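Local coordinates for protein deferrochelatase (Vibrio cholerae, PDB 5DE0) that binds heme b and probably works as a dye-decolorizing (DyP-type) peroxidase, reducing peroxide at the heme iron, at residues 212-224 with 265-277. Residues are numbered along the deposited sequence; the frame is centred on the assembly and turned at random.
Sequences PAASHVGRVDIKE and SMYGVTDGKTDQL. With HEM (protoporphyrin IX containing Fe), chain F.
Q276 N donates to A214 O at 3.1 Å, just before the short helix 216-220, and further on the CA atoms of R219 and M266 come within 5.7 Å, where that helix meets the end of helix 257-266. This is the proximal side of the heme in the C-terminal ferredoxin-like domain of a DyP-type peroxidase. H216 supplies the axial ligand, its NE2 lying 2.5 Å from the iron of the heme. At the other nitrogen, ND1 gives a hydrogen bond to D275 OD2, modelled at 2.4 Å, a length too short to be trusted at 2.24 Å resolution; the carboxylate is turned 29° from the ring plane. Whatever its exact length, such a His-carboxylate pair probably makes the imidazole a stronger electron donor to the iron. D275 reaches the ring because its CG lies anti to the backbone N (chi1 -162°), and its OD1 takes L277 N at 2.8 Å, an Asx turn that steadies the carboxylate. L277 CD2 sits over one face of the imidazole, 3.7 Å from the centroid, while V220 CG1 lies over the opposite face toward the rim. M266 comes in at the ring edge through CE, and its SD packs against the heme vinyl carbon CAB. On the side away from the heme, R219 carries the charged part of the contact. Bends at chi2 and chi3 fold its chain back so that NH2 forms a salt bridge with D271 OD1, approaching from above the carboxylate plane, while NH1 makes weak bonds to the carbonyls of S265 and K273. S215 N-caps the helix through OG to G218 N. At the other end, S265 OG donates to R219 O at 2.9 Å, in the carbonyl plane and on a lone pair.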
# COMPACT_ATOMS: atom_id res chain seq x y z
N PRO B 212 -24.58 -24.69 -4.52
CA PRO B 212 -25.67 -24.18 -3.69
C PRO B 212 -26.22 -22.88 -4.25
O PRO B 212 -25.45 -22.07 -4.77
CB PRO B 212 -25.01 -23.95 -2.32
CG PRO B 212 -23.80 -24.82 -2.33
CD PRO B 212 -23.33 -24.82 -3.76
N ALA B 213 -27.53 -22.68 -4.17
CA ALA B 213 -28.15 -21.48 -4.71
C ALA B 213 -27.73 -20.24 -3.92
O ALA B 213 -27.67 -19.14 -4.46
CB ALA B 213 -29.66 -21.61 -4.71
N ALA B 214 -27.44 -20.44 -2.64
CA ALA B 214 -27.05 -19.34 -1.76
C ALA B 214 -25.54 -19.11 -1.77
O ALA B 214 -25.06 -18.14 -1.18
CB ALA B 214 -27.54 -19.60 -0.34
N SER B 215 -24.81 -20.00 -2.43
CA SER B 215 -23.37 -19.80 -2.59
C SER B 215 -23.13 -18.61 -3.50
O SER B 215 -24.01 -18.21 -4.26
CB SER B 215 -22.70 -21.05 -3.17
OG SER B 215 -22.97 -21.17 -4.55
N HIS B 216 -21.93 -18.04 -3.43
CA HIS B 216 -21.62 -16.83 -4.18
C HIS B 216 -21.79 -17.01 -5.69
O HIS B 216 -22.46 -16.22 -6.35
CB HIS B 216 -20.20 -16.35 -3.89
CG HIS B 216 -19.88 -15.03 -4.51
ND1 HIS B 216 -20.55 -13.87 -4.17
CD2 HIS B 216 -18.99 -14.68 -5.46
CE1 HIS B 216 -20.07 -12.86 -4.88
NE2 HIS B 216 -19.12 -13.33 -5.67
N VAL B 217 -21.18 -18.06 -6.23
CA VAL B 217 -21.33 -18.38 -7.65
C VAL B 217 -22.79 -18.67 -7.97
O VAL B 217 -23.29 -18.27 -9.02
CB VAL B 217 -20.44 -19.57 -8.06
CG1 VAL B 217 -20.71 -19.97 -9.50
CG2 VAL B 217 -18.97 -19.23 -7.86
N GLY B 218 -23.48 -19.34 -7.05
CA GLY B 218 -24.90 -19.60 -7.20
C GLY B 218 -25.71 -18.32 -7.31
O GLY B 218 -26.76 -18.28 -7.95
N ARG B 219 -25.21 -17.26 -6.68
CA ARG B 219 -25.87 -15.96 -6.69
C ARG B 219 -25.56 -15.16 -7.96
O ARG B 219 -26.42 -14.45 -8.47
CB ARG B 219 -25.48 -15.14 -5.46
CG ARG B 219 -25.91 -15.72 -4.12
CD ARG B 219 -27.39 -15.47 -3.84
NE ARG B 219 -28.26 -16.42 -4.53
CZ ARG B 219 -29.58 -16.42 -4.44
NH1 ARG B 219 -30.20 -15.52 -3.70
NH2 ARG B 219 -30.29 -17.33 -5.11
N VAL B 220 -24.33 -15.27 -8.45
CA VAL B 220 -23.88 -14.41 -9.54
C VAL B 220 -23.87 -15.10 -10.90
O VAL B 220 -23.78 -14.43 -11.93
CB VAL B 220 -22.46 -13.86 -9.26
CG1 VAL B 220 -22.44 -13.10 -7.94
CG2 VAL B 220 -21.44 -14.98 -9.25
N ASP B 221 -23.94 -16.43 -10.91
CA ASP B 221 -24.05 -17.15 -12.18
C ASP B 221 -25.50 -17.14 -12.64
O ASP B 221 -26.23 -18.11 -12.44
CB ASP B 221 -23.53 -18.59 -12.05
CG ASP B 221 -23.49 -19.31 -13.38
OD1 ASP B 221 -24.51 -19.95 -13.75
OD2 ASP B 221 -22.45 -19.25 -14.07
N ILE B 222 -25.91 -16.04 -13.24
CA ILE B 222 -27.29 -15.85 -13.65
C ILE B 222 -27.44 -15.86 -15.17
O ILE B 222 -26.74 -15.13 -15.88
CB ILE B 222 -27.87 -14.53 -13.11
CG1 ILE B 222 -27.70 -14.47 -11.59
CG2 ILE B 222 -29.33 -14.38 -13.49
CD1 ILE B 222 -28.09 -13.14 -10.99
N LYS B 223 -28.34 -16.71 -15.67
CA LYS B 223 -28.71 -16.69 -17.08
C LYS B 223 -30.23 -16.55 -17.19
O LYS B 223 -30.98 -17.30 -16.56
CB LYS B 223 -28.21 -17.94 -17.81
CG LYS B 223 -28.67 -19.27 -17.22
CD LYS B 223 -28.22 -20.44 -18.09
CE LYS B 223 -28.85 -21.75 -17.64
NZ LYS B 223 -28.47 -22.88 -18.53
N GLU B 224 -30.67 -15.60 -18.00
CA GLU B 224 -32.08 -15.25 -18.09
C GLU B 224 -32.54 -15.10 -19.54
O GLU B 224 -33.74 -15.01 -19.81
CB GLU B 224 -32.35 -13.94 -17.34
CG GLU B 224 -31.38 -12.83 -17.74
CD GLU B 224 -31.84 -11.46 -17.32
OE1 GLU B 224 -31.67 -10.51 -18.11
OE2 GLU B 224 -32.37 -11.31 -16.19
N SER B 265 -29.50 -10.06 -6.52
CA SER B 265 -29.46 -11.49 -6.21
C SER B 265 -28.62 -11.75 -4.97
O SER B 265 -28.95 -12.61 -4.15
CB SER B 265 -28.91 -12.28 -7.40
OG SER B 265 -28.80 -13.66 -7.09
N MET B 266 -27.54 -10.99 -4.82
CA MET B 266 -26.62 -11.16 -3.70
C MET B 266 -27.20 -10.64 -2.39
O MET B 266 -27.01 -11.23 -1.33
CB MET B 266 -25.29 -10.46 -3.98
CG MET B 266 -24.38 -11.20 -4.95
SD MET B 266 -22.88 -10.27 -5.29
CE MET B 266 -22.24 -10.04 -3.63
N TYR B 267 -27.92 -9.52 -2.47
CA TYR B 267 -28.39 -8.84 -1.27
C TYR B 267 -29.87 -9.11 -0.97
O TYR B 267 -30.52 -8.33 -0.27
CB TYR B 267 -28.14 -7.34 -1.40
CG TYR B 267 -26.69 -6.96 -1.17
CD1 TYR B 267 -26.24 -6.57 0.08
CD2 TYR B 267 -25.77 -7.01 -2.21
CE1 TYR B 267 -24.92 -6.23 0.30
CE2 TYR B 267 -24.44 -6.67 -2.00
CZ TYR B 267 -24.02 -6.28 -0.74
OH TYR B 267 -22.71 -5.94 -0.53
N GLY B 268 -30.38 -10.22 -1.48
CA GLY B 268 -31.70 -10.71 -1.10
C GLY B 268 -32.90 -9.96 -1.65
O GLY B 268 -34.00 -10.07 -1.10
N VAL B 269 -32.71 -9.20 -2.72
CA VAL B 269 -33.81 -8.49 -3.35
C VAL B 269 -34.60 -9.41 -4.28
O VAL B 269 -35.83 -9.34 -4.36
CB VAL B 269 -33.32 -7.26 -4.14
CG1 VAL B 269 -34.47 -6.59 -4.88
CG2 VAL B 269 -32.64 -6.27 -3.21
N THR B 270 -33.88 -10.29 -4.97
CA THR B 270 -34.49 -11.18 -5.95
C THR B 270 -35.20 -12.37 -5.30
O THR B 270 -36.41 -12.55 -5.47
CB THR B 270 -33.45 -11.72 -6.95
OG1 THR B 270 -32.67 -10.63 -7.46
CG2 THR B 270 -34.13 -12.45 -8.09
N ASP B 271 -34.45 -13.17 -4.54
CA ASP B 271 -34.96 -14.41 -3.97
C ASP B 271 -35.39 -14.26 -2.52
O ASP B 271 -36.24 -15.01 -2.03
CB ASP B 271 -33.90 -15.51 -4.06
CG ASP B 271 -33.68 -15.99 -5.48
OD1 ASP B 271 -32.99 -17.02 -5.66
OD2 ASP B 271 -34.20 -15.35 -6.41
N GLY B 272 -34.79 -13.30 -1.82
CA GLY B 272 -34.98 -13.17 -0.39
C GLY B 272 -33.80 -13.78 0.34
O GLY B 272 -33.62 -13.57 1.54
N LYS B 273 -32.99 -14.54 -0.39
CA LYS B 273 -31.78 -15.12 0.17
C LYS B 273 -30.56 -14.24 -0.11
O LYS B 273 -30.41 -13.71 -1.21
CB LYS B 273 -31.53 -16.52 -0.39
CG LYS B 273 -32.21 -17.63 0.38
CD LYS B 273 -33.64 -17.82 -0.08
CE LYS B 273 -34.25 -19.04 0.57
NZ LYS B 273 -35.41 -19.55 -0.20
N THR B 274 -29.70 -14.09 0.89
CA THR B 274 -28.49 -13.31 0.75
C THR B 274 -27.30 -14.20 0.42
O THR B 274 -27.35 -15.42 0.62
CB THR B 274 -28.18 -12.51 2.02
OG1 THR B 274 -28.00 -13.41 3.12
CG2 THR B 274 -29.31 -11.54 2.33
N ASP B 275 -26.24 -13.59 -0.08
CA ASP B 275 -25.01 -14.31 -0.41
C ASP B 275 -24.33 -14.81 0.86
O ASP B 275 -24.17 -14.07 1.83
CB ASP B 275 -24.06 -13.40 -1.20
CG ASP B 275 -22.99 -14.17 -1.94
OD1 ASP B 275 -22.47 -15.18 -1.40
OD2 ASP B 275 -22.65 -13.78 -3.07
N GLN B 276 -23.93 -16.08 0.85
CA GLN B 276 -23.22 -16.68 1.97
C GLN B 276 -21.86 -16.01 2.19
O GLN B 276 -21.36 -15.94 3.31
CB GLN B 276 -23.03 -18.18 1.76
CG GLN B 276 -24.32 -18.98 1.79
CD GLN B 276 -24.94 -19.06 3.17
OE1 GLN B 276 -24.24 -19.31 4.15
NE2 GLN B 276 -26.24 -18.83 3.25
N LEU B 277 -21.26 -15.52 1.10
CA LEU B 277 -19.98 -14.83 1.18
C LEU B 277 -20.07 -13.56 2.00
O LEU B 277 -19.12 -13.16 2.67
CB LEU B 277 -19.45 -14.51 -0.23
CG LEU B 277 -18.17 -13.68 -0.33
CD1 LEU B 277 -17.00 -14.38 0.35
CD2 LEU B 277 -17.85 -13.37 -1.78
CHA HEM F . -16.87 -15.33 -9.33
CHB HEM F . -19.39 -11.20 -9.66
CHC HEM F . -18.01 -9.95 -5.17
CHD HEM F . -14.84 -13.61 -5.21
C1A HEM F . -17.68 -14.33 -9.81
C2A HEM F . -18.33 -14.29 -11.11
C3A HEM F . -19.02 -13.15 -11.20
C4A HEM F . -18.84 -12.42 -9.96
CMA HEM F . -19.87 -12.68 -12.40
CAA HEM F . -18.23 -15.39 -12.19
CBA HEM F . -19.52 -16.21 -12.18
CGA HEM F . -19.39 -17.39 -13.10
O1A HEM F . -18.76 -18.40 -12.70
O2A HEM F . -19.93 -17.32 -14.23
C1B HEM F . -19.31 -10.55 -8.45
C2B HEM F . -20.11 -9.42 -8.05
C3B HEM F . -19.74 -9.05 -6.82
C4B HEM F . -18.68 -9.96 -6.38
CMB HEM F . -21.20 -8.73 -8.90
CAB HEM F . -20.38 -7.87 -6.07
CBB HEM F . -19.97 -7.48 -4.87
C1C HEM F . -17.00 -10.81 -4.79
C2C HEM F . -16.23 -10.75 -3.56
C3C HEM F . -15.35 -11.77 -3.58
C4C HEM F . -15.55 -12.50 -4.82
CMC HEM F . -16.43 -9.68 -2.47
CAC HEM F . -14.29 -12.20 -2.54
CBC HEM F . -14.14 -11.65 -1.33
C1D HEM F . -15.16 -14.48 -6.24
C2D HEM F . -14.66 -15.83 -6.38
C3D HEM F . -15.29 -16.37 -7.67
C4D HEM F . -16.11 -15.29 -8.18
CMD HEM F . -13.70 -16.58 -5.43
CAD HEM F . -15.10 -17.77 -8.28
CBD HEM F . -13.88 -17.79 -9.19
CGD HEM F . -14.10 -16.88 -10.37
O1D HEM F . -13.61 -15.73 -10.34
O2D HEM F . -14.77 -17.31 -11.35
NA HEM F . -18.01 -13.17 -9.14
NB HEM F . -18.45 -10.86 -7.41
NC HEM F . -16.56 -11.89 -5.53
ND HEM F . -16.00 -14.20 -7.31
FE HEM F . -17.31 -12.59 -7.30